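Local coordinates for protein Abbfa_003403 (Acinetobacter baumannii, PDB 4ZXH) that probably assembles a peptide product as a four-domain nonribosomal peptide synthetase with condensation, adenylation, carrier and thioesterase domains, its phosphopantetheine arm attached, at residues L425-S430 and L855-R860. Numbering follows the deposited sequence.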
ATOM      1  N   LEU A 425      -5.115  -5.853  10.085  1.00 30.29           N
ATOM      2  CA  LEU A 425      -5.329  -6.748   8.963  1.00 32.20           C
ATOM      3  C   LEU A 425      -6.409  -7.794   9.251  1.00 37.04           C
ATOM      4  O   LEU A 425      -7.211  -8.132   8.374  1.00 37.60           O
ATOM      5  CB  LEU A 425      -4.021  -7.439   8.603  1.00 32.00           C
ATOM      6  CG  LEU A 425      -2.856  -6.467   8.451  1.00 31.80           C
ATOM      7  CD1 LEU A 425      -1.627  -7.195   7.941  1.00 27.87           C
ATOM      8  CD2 LEU A 425      -3.231  -5.318   7.535  1.00 31.12           C
ATOM      9  N   PHE A 426      -6.430  -8.299  10.481  1.00 36.12           N
ATOM     10  CA  PHE A 426      -7.323  -9.394  10.832  1.00 32.05           C
ATOM     11  C   PHE A 426      -8.271  -9.073  11.983  1.00 43.01           C
ATOM     12  O   PHE A 426      -7.935  -8.327  12.913  1.00 50.42           O
ATOM     13  CB  PHE A 426      -6.497 -10.625  11.172  1.00 29.51           C
ATOM     14  CG  PHE A 426      -5.644 -11.095  10.040  1.00 30.20           C
ATOM     15  CD1 PHE A 426      -6.226 -11.625   8.896  1.00 35.65           C
ATOM     16  CD2 PHE A 426      -4.267 -10.992  10.102  1.00 25.57           C
ATOM     17  CE1 PHE A 426      -5.443 -12.059   7.825  1.00 31.51           C
ATOM     18  CE2 PHE A 426      -3.471 -11.428   9.046  1.00 25.63           C
ATOM     19  CZ  PHE A 426      -4.061 -11.963   7.908  1.00 31.77           C
ATOM     20  N   SER A 427      -9.467  -9.641  11.908  1.00 41.26           N
ATOM     21  CA  SER A 427     -10.446  -9.509  12.977  1.00 41.43           C
ATOM     22  C   SER A 427     -10.194 -10.578  14.044  1.00 43.12           C
ATOM     23  O   SER A 427      -9.463 -11.542  13.800  1.00 38.94           O
ATOM     24  CB  SER A 427     -11.861  -9.632  12.416  1.00 33.80           C
ATOM     25  OG  SER A 427     -12.114 -10.965  11.978  1.00 36.38           O
ATOM     26  N   ALA A 428     -10.798 -10.418  15.218  1.00 44.84           N
ATOM     27  CA  ALA A 428     -10.653 -11.424  16.269  1.00 39.34           C
ATOM     28  C   ALA A 428     -11.250 -12.728  15.794  1.00 43.98           C
ATOM     29  O   ALA A 428     -10.726 -13.804  16.073  1.00 31.77           O
ATOM     30  CB  ALA A 428     -11.328 -10.974  17.554  1.00 30.50           C
ATOM     31  N   GLN A 429     -12.343 -12.612  15.045  1.00 48.21           N
ATOM     32  CA  GLN A 429     -13.051 -13.775  14.535  1.00 50.15           C
ATOM     33  C   GLN A 429     -12.180 -14.578  13.570  1.00 48.63           C
ATOM     34  O   GLN A 429     -12.192 -15.809  13.596  1.00 53.23           O
ATOM     35  CB  GLN A 429     -14.345 -13.340  13.861  1.00 59.28           C
ATOM     36  CG  GLN A 429     -15.453 -14.357  13.974  1.00 72.07           C
ATOM     37  CD  GLN A 429     -16.833 -13.736  13.797  1.00 79.87           C
ATOM     38  OE1 GLN A 429     -16.960 -12.535  13.528  1.00 78.57           O
ATOM     39  NE2 GLN A 429     -17.875 -14.551  13.970  1.00 78.93           N
ATOM     40  N   SER A 430     -11.415 -13.878  12.735  1.00 44.34           N
ATOM     41  CA  SER A 430     -10.480 -14.523  11.813  1.00 43.25           C
ATOM     42  C   SER A 430      -9.331 -15.209  12.534  1.00 44.18           C
ATOM     43  O   SER A 430      -8.838 -16.243  12.086  1.00 45.01           O
ATOM     44  CB  SER A 430      -9.909 -13.506  10.827  1.00 40.50           C
ATOM     45  OG  SER A 430     -10.898 -13.093   9.903  1.00 43.17           O
ATOM     46  N   LEU A 855     -15.753 -16.515   1.450  1.00 49.02           N
ATOM     47  CA  LEU A 855     -16.575 -16.932   2.574  1.00 54.61           C
ATOM     48  C   LEU A 855     -15.940 -16.365   3.826  1.00 59.65           C
ATOM     49  O   LEU A 855     -14.950 -16.898   4.327  1.00 67.18           O
ATOM     50  CB  LEU A 855     -16.680 -18.455   2.649  1.00 43.68           C
ATOM     51  CG  LEU A 855     -17.424 -19.072   3.833  1.00 47.89           C
ATOM     52  CD1 LEU A 855     -18.916 -18.765   3.761  1.00 47.63           C
ATOM     53  CD2 LEU A 855     -17.170 -20.570   3.886  1.00 47.12           C
ATOM     54  N   ARG A 856     -16.494 -15.267   4.317  1.00 56.54           N
ATOM     55  CA  ARG A 856     -15.945 -14.619   5.493  1.00 57.00           C
ATOM     56  C   ARG A 856     -16.201 -15.469   6.733  1.00 66.19           C
ATOM     57  O   ARG A 856     -17.137 -16.278   6.769  1.00 66.97           O
ATOM     58  CB  ARG A 856     -16.541 -13.220   5.659  1.00 48.26           C
ATOM     59  CG  ARG A 856     -16.183 -12.289   4.515  1.00 48.81           C
ATOM     60  CD  ARG A 856     -14.676 -12.225   4.340  1.00 55.11           C
ATOM     61  NE  ARG A 856     -14.230 -11.198   3.397  1.00 53.74           N
ATOM     62  CZ  ARG A 856     -12.956 -10.842   3.253  1.00 49.38           C
ATOM     63  NH1 ARG A 856     -12.019 -11.427   3.991  1.00 53.51           N
ATOM     64  NH2 ARG A 856     -12.616  -9.900   2.390  1.00 42.70           N
ATOM     65  N   THR A 857     -15.348 -15.290   7.736  1.00 68.99           N
ATOM     66  CA  THR A 857     -15.510 -15.932   9.034  1.00 67.99           C
ATOM     67  C   THR A 857     -16.834 -15.482   9.649  1.00 59.85           C
ATOM     68  O   THR A 857     -17.479 -16.205  10.403  1.00 56.91           O
ATOM     69  CB  THR A 857     -14.317 -15.597   9.964  1.00 69.11           C
ATOM     70  OG1 THR A 857     -14.245 -14.177  10.181  1.00 72.08           O
ATOM     71  CG2 THR A 857     -13.006 -16.073   9.335  1.00 65.53           C
ATOM     72  N   ASP A 858     -17.227 -14.271   9.284  1.00 70.26           N
ATOM     73  CA  ASP A 858     -18.494 -13.675   9.665  1.00 80.61           C
ATOM     74  C   ASP A 858     -19.700 -14.537   9.264  1.00 79.99           C
ATOM     75  O   ASP A 858     -20.666 -14.660  10.018  1.00 74.50           O
ATOM     76  CB  ASP A 858     -18.595 -12.287   9.019  1.00 84.35           C
ATOM     77  CG  ASP A 858     -19.510 -11.361   9.770  1.00 91.56           C
ATOM     78  OD1 ASP A 858     -20.307 -11.852  10.594  1.00 98.88           O
ATOM     79  OD2 ASP A 858     -19.428 -10.138   9.537  1.00 90.99           O
ATOM     80  N   GLY A 859     -19.632 -15.133   8.074  1.00 78.47           N
ATOM     81  CA  GLY A 859     -20.775 -15.794   7.463  1.00 70.55           C
ATOM     82  C   GLY A 859     -21.286 -14.979   6.284  1.00 63.55           C
ATOM     83  O   GLY A 859     -22.227 -15.373   5.591  1.00 64.05           O
ATOM     84  N   ARG A 860     -20.665 -13.823   6.073  1.00 53.63           N
ATOM     85  CA  ARG A 860     -21.000 -12.940   4.970  1.00 49.58           C
ATOM     86  C   ARG A 860     -20.266 -13.375   3.713  1.00 53.29           C
ATOM     87  O   ARG A 860     -19.228 -14.029   3.790  1.00 57.49           O
ATOM     88  CB  ARG A 860     -20.627 -11.492   5.296  1.00 54.11           C
ATOM     89  CG  ARG A 860     -21.452 -10.834   6.388  1.00 64.64           C
ATOM     90  CD  ARG A 860     -21.031  -9.384   6.573  1.00 65.71           C
ATOM     91  NE  ARG A 860     -19.583  -9.250   6.717  1.00 68.68           N
ATOM     92  CZ  ARG A 860     -18.840  -8.357   6.067  1.00 66.32           C
ATOM     93  NH1 ARG A 860     -19.409  -7.503   5.223  1.00 60.52           N
ATOM     94  NH2 ARG A 860     -17.526  -8.312   6.268  1.00 66.19           N
TER
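Thr857, in the turn of a beta hairpin, meets Ser430 and Gln429 in the first turn of helix 428-447, a small surface contact between the condensation domain and the adenylation region of the synthetase. The hairpin joins strands 846-855 and 861-863, and its turn is tied by Arg856 N to Arg860 O and Gly859 N to Arg856 O, both 3.0 Å. Arg856 reaches the condensation domain beside the contact, where its NH1 bonds to Leu217 O. Thr857 does most of the touching: OG1 stands 3.5 Å from Ser430 OG and 3.8 Å from Gln429 CB, while CG2, held anti to its own carbonyl carbon, is laid against Ser430, 3.9 Å from CA. No hydrogen bond crosses between the two segments, the OG1-OG approach included; Ser430 OG is bonded to Asp218 instead. The extended Gln429 side chain runs past Thr857 in the opposing direction and brings OE1 to 4.3 Å from Asp858 CA. Asp858 turns its carboxylate back to Arg860, a salt bridge within the turn whose NE-OD2 hydrogen bond is weak. Facing this turn, Ser427 N-caps the helix, its OG accepting from Ser430 N at 3.1 Å and 155°.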